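Phosphoribosylformylglycinamidine synthase 2 (Thermus thermophilus, PDB 3VIU) is phosphoribosylformylglycinamidine synthase 2, a protein of two tandem PurM-like halves that binds adenosine-5'-diphosphate and magnesium. Local coordinates at residues A553-L565 / L630-V643. Sequence-based numbering, arbitrary orientation.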
# COMPACT_ATOMS: atom_id res chain seq x y z
N ALA A 553 10.92 10.10 -16.80
CA ALA A 553 10.91 9.13 -17.88
C ALA A 553 9.61 8.35 -17.81
O ALA A 553 9.07 8.14 -16.74
CB ALA A 553 12.09 8.17 -17.74
N GLU A 554 9.09 7.97 -18.96
CA GLU A 554 7.88 7.17 -18.99
C GLU A 554 8.20 5.94 -19.81
O GLU A 554 9.23 5.89 -20.50
CB GLU A 554 6.69 7.96 -19.56
CG GLU A 554 6.87 8.63 -20.90
CD GLU A 554 5.65 9.48 -21.26
OE1 GLU A 554 5.60 10.66 -20.87
OE2 GLU A 554 4.73 8.95 -21.93
N MSE A 555 7.35 4.93 -19.74
CA MSE A 555 7.60 3.67 -20.43
C MSE A 555 7.34 3.61 -21.92
O MSE A 555 7.94 2.79 -22.61
CB MSE A 555 6.77 2.58 -19.77
CG MSE A 555 5.30 2.73 -20.07
SE MSE A 555 4.31 1.22 -19.47
CE MSE A 555 5.06 -0.10 -20.65
N GLY A 556 6.44 4.44 -22.43
CA GLY A 556 6.11 4.38 -23.84
C GLY A 556 7.14 4.84 -24.87
O GLY A 556 7.78 5.88 -24.70
N PHE A 557 7.31 4.05 -25.93
CA PHE A 557 8.22 4.47 -26.99
C PHE A 557 7.56 5.72 -27.54
O PHE A 557 6.40 5.70 -27.92
CB PHE A 557 8.33 3.40 -28.08
CG PHE A 557 9.04 2.15 -27.65
CD1 PHE A 557 10.19 2.22 -26.87
CD2 PHE A 557 8.58 0.90 -28.06
CE1 PHE A 557 10.88 1.06 -26.50
CE2 PHE A 557 9.26 -0.26 -27.71
CZ PHE A 557 10.41 -0.19 -26.92
N ARG A 558 8.30 6.82 -27.59
CA ARG A 558 7.72 8.06 -28.07
C ARG A 558 8.03 8.48 -29.48
O ARG A 558 7.28 9.26 -30.08
CB ARG A 558 8.06 9.19 -27.09
CG ARG A 558 6.90 9.52 -26.16
CD ARG A 558 7.26 10.59 -25.14
NE ARG A 558 8.17 10.09 -24.12
CZ ARG A 558 8.53 10.78 -23.04
NH1 ARG A 558 9.37 10.25 -22.16
NH2 ARG A 558 8.07 12.01 -22.85
N ARG A 559 9.12 7.96 -30.04
CA ARG A 559 9.51 8.33 -31.39
C ARG A 559 10.37 7.26 -32.04
O ARG A 559 11.08 6.51 -31.36
CB ARG A 559 10.28 9.66 -31.37
CG ARG A 559 11.24 9.79 -30.20
CD ARG A 559 12.15 11.01 -30.29
NE ARG A 559 11.42 12.28 -30.35
CZ ARG A 559 11.05 12.88 -31.47
NH1 ARG A 559 11.33 12.34 -32.66
NH2 ARG A 559 10.39 14.04 -31.43
N PRO A 560 10.32 7.17 -33.38
CA PRO A 560 11.12 6.18 -34.11
C PRO A 560 12.60 6.59 -34.20
O PRO A 560 12.92 7.77 -34.10
CB PRO A 560 10.45 6.16 -35.48
CG PRO A 560 9.99 7.59 -35.64
CD PRO A 560 9.40 7.88 -34.28
N GLY A 561 13.48 5.60 -34.36
CA GLY A 561 14.90 5.90 -34.49
C GLY A 561 15.73 5.94 -33.22
O GLY A 561 16.94 6.15 -33.27
N GLU A 562 15.09 5.77 -32.07
CA GLU A 562 15.83 5.79 -30.81
C GLU A 562 16.49 4.43 -30.60
O GLU A 562 15.93 3.40 -30.96
CB GLU A 562 14.89 6.11 -29.64
CG GLU A 562 14.47 7.58 -29.57
CD GLU A 562 13.70 7.93 -28.31
OE1 GLU A 562 13.61 9.14 -28.00
OE2 GLU A 562 13.18 7.01 -27.63
N VAL A 563 17.69 4.43 -30.04
CA VAL A 563 18.38 3.18 -29.79
C VAL A 563 17.77 2.59 -28.52
O VAL A 563 17.57 3.29 -27.52
CB VAL A 563 19.91 3.38 -29.57
CG1 VAL A 563 20.59 2.04 -29.36
CG2 VAL A 563 20.52 4.10 -30.77
N LEU A 564 17.45 1.29 -28.57
CA LEU A 564 16.84 0.59 -27.45
C LEU A 564 17.83 -0.34 -26.76
O LEU A 564 18.32 -1.29 -27.37
CB LEU A 564 15.62 -0.21 -27.97
CG LEU A 564 14.93 -1.20 -27.01
CD1 LEU A 564 14.51 -0.48 -25.74
CD2 LEU A 564 13.72 -1.82 -27.71
N LEU A 565 18.12 -0.07 -25.50
CA LEU A 565 19.07 -0.89 -24.74
C LEU A 565 18.42 -1.64 -23.57
O LEU A 565 17.29 -1.37 -23.17
CB LEU A 565 20.20 -0.02 -24.17
CG LEU A 565 21.11 0.81 -25.07
CD1 LEU A 565 20.37 2.07 -25.56
CD2 LEU A 565 22.33 1.21 -24.26
N LEU A 630 8.60 -5.46 -23.61
CA LEU A 630 8.75 -4.83 -24.91
C LEU A 630 7.39 -4.43 -25.50
O LEU A 630 7.22 -3.30 -25.97
CB LEU A 630 9.46 -5.80 -25.85
CG LEU A 630 10.78 -5.42 -26.54
CD1 LEU A 630 11.62 -4.48 -25.71
CD2 LEU A 630 11.53 -6.71 -26.81
N ALA A 631 6.42 -5.34 -25.45
CA ALA A 631 5.09 -5.04 -25.99
C ALA A 631 4.39 -3.90 -25.25
O ALA A 631 3.70 -3.08 -25.86
CB ALA A 631 4.22 -6.29 -25.98
N GLU A 632 4.56 -3.85 -23.93
CA GLU A 632 3.93 -2.80 -23.13
C GLU A 632 4.42 -1.42 -23.51
O GLU A 632 3.71 -0.43 -23.32
CB GLU A 632 4.18 -3.05 -21.63
CG GLU A 632 3.44 -4.26 -21.08
CD GLU A 632 3.70 -4.50 -19.60
OE1 GLU A 632 2.72 -4.78 -18.87
OE2 GLU A 632 4.87 -4.41 -19.18
N MSE A 633 5.63 -1.33 -24.05
CA MSE A 633 6.19 -0.04 -24.41
C MSE A 633 5.66 0.52 -25.72
O MSE A 633 5.79 1.71 -25.99
CB MSE A 633 7.72 -0.12 -24.45
CG MSE A 633 8.33 -0.45 -23.10
SE MSE A 633 10.25 -0.76 -23.19
CE MSE A 633 10.89 1.04 -22.86
N THR A 634 5.04 -0.33 -26.53
CA THR A 634 4.50 0.09 -27.81
C THR A 634 3.05 0.59 -27.69
O THR A 634 2.54 1.28 -28.58
CB THR A 634 4.51 -1.06 -28.80
OG1 THR A 634 3.48 -1.99 -28.45
CG2 THR A 634 5.85 -1.79 -28.75
N PHE A 635 2.38 0.25 -26.59
CA PHE A 635 0.98 0.64 -26.39
C PHE A 635 0.66 2.13 -26.20
O PHE A 635 -0.25 2.66 -26.84
CB PHE A 635 0.38 -0.13 -25.20
CG PHE A 635 0.42 -1.62 -25.34
CD1 PHE A 635 0.36 -2.22 -26.60
CD2 PHE A 635 0.46 -2.43 -24.21
CE1 PHE A 635 0.34 -3.61 -26.73
CE2 PHE A 635 0.44 -3.83 -24.33
CZ PHE A 635 0.38 -4.42 -25.59
N PRO A 636 1.40 2.82 -25.32
CA PRO A 636 1.13 4.24 -25.08
C PRO A 636 1.06 5.19 -26.28
O PRO A 636 0.16 6.03 -26.34
CB PRO A 636 2.22 4.64 -24.08
CG PRO A 636 2.42 3.38 -23.31
CD PRO A 636 2.46 2.34 -24.42
N TYR A 637 1.99 5.06 -27.23
CA TYR A 637 2.01 5.93 -28.40
C TYR A 637 1.89 5.22 -29.73
O TYR A 637 1.93 5.86 -30.78
CB TYR A 637 3.29 6.76 -28.40
CG TYR A 637 3.40 7.69 -27.21
CD1 TYR A 637 2.76 8.93 -27.21
CD2 TYR A 637 4.14 7.31 -26.09
CE1 TYR A 637 2.85 9.77 -26.11
CE2 TYR A 637 4.23 8.15 -24.98
CZ TYR A 637 3.59 9.38 -25.00
OH TYR A 637 3.68 10.22 -23.92
N GLY A 638 1.77 3.90 -29.71
CA GLY A 638 1.65 3.17 -30.96
C GLY A 638 2.92 3.14 -31.79
O GLY A 638 2.87 3.04 -33.02
N VAL A 639 4.06 3.23 -31.13
CA VAL A 639 5.36 3.20 -31.79
C VAL A 639 5.97 1.82 -31.52
O VAL A 639 6.14 1.42 -30.36
CB VAL A 639 6.28 4.31 -31.21
CG1 VAL A 639 7.71 4.12 -31.69
CG2 VAL A 639 5.74 5.68 -31.62
N GLY A 640 6.30 1.09 -32.59
CA GLY A 640 6.85 -0.25 -32.45
C GLY A 640 8.34 -0.32 -32.20
O GLY A 640 8.98 0.69 -31.92
N ALA A 641 8.91 -1.52 -32.31
CA ALA A 641 10.35 -1.71 -32.11
C ALA A 641 10.88 -2.89 -32.91
O ALA A 641 10.13 -3.80 -33.26
CB ALA A 641 10.66 -1.91 -30.63
N THR A 642 12.17 -2.85 -33.20
CA THR A 642 12.86 -3.89 -33.95
C THR A 642 14.13 -4.23 -33.19
O THR A 642 14.98 -3.37 -32.98
CB THR A 642 13.23 -3.43 -35.38
OG1 THR A 642 12.04 -3.06 -36.09
CG2 THR A 642 13.93 -4.55 -36.13
N VAL A 643 14.27 -5.48 -32.77
CA VAL A 643 15.42 -5.88 -31.99
C VAL A 643 15.90 -7.30 -32.27
O VAL A 643 15.29 -8.04 -33.03
CB VAL A 643 15.10 -5.80 -30.48
CG1 VAL A 643 14.62 -4.39 -30.12
CG2 VAL A 643 14.03 -6.82 -30.13
O HOH W 1 4.59 3.69 -27.50
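Phe557 and Met633 illustrate how one residue pair joins a loop to the C-terminal part of a helix through both backbone and side chain. The backbone bond, Phe557 N to Met633 O, is short and nearly straight (2.8 Å, 173° at the hydrogen). Water 1 adds a second link, donating to Met633 O and Phe557 O while accepting from Tyr637 N, so the residues around Met633 and Tyr637 are tied to the loop at several backbone atoms.

Among the apolar contacts, CB of Met633 sits over the centre of the Phe557 ring, 3.6 Å from its centroid, in a CH-pi contact. Met633, a selenomethionine, bends at its last torsion (chi3 91°), which brings SE obliquely against the same ring as a Met-aromatic contact. Val639 O meets the ring edge in plane, CD2 to O 3.4 Å, and Ala641 CB packs near CE2. Leu564 extends this core through CD2, which touches Val643 CG1 at 3.6 Å and Leu630 CD1.

Polar contacts centre on Tyr637, Glu554 and Arg558. Tyr637 OH donates to Glu554 OE2 (2.6 Å), approaching from above the carboxylate plane, while Arg558 lays CG over the tyrosine face, 3.5 Å from the centroid.

In the second AIR synthase related C-terminal domain, the contact joins the loop leading into strand 563-567 to helix 625-634 and the start of strand 641-644; Leu662 of strand 661-665 packs against Leu630 and Met633.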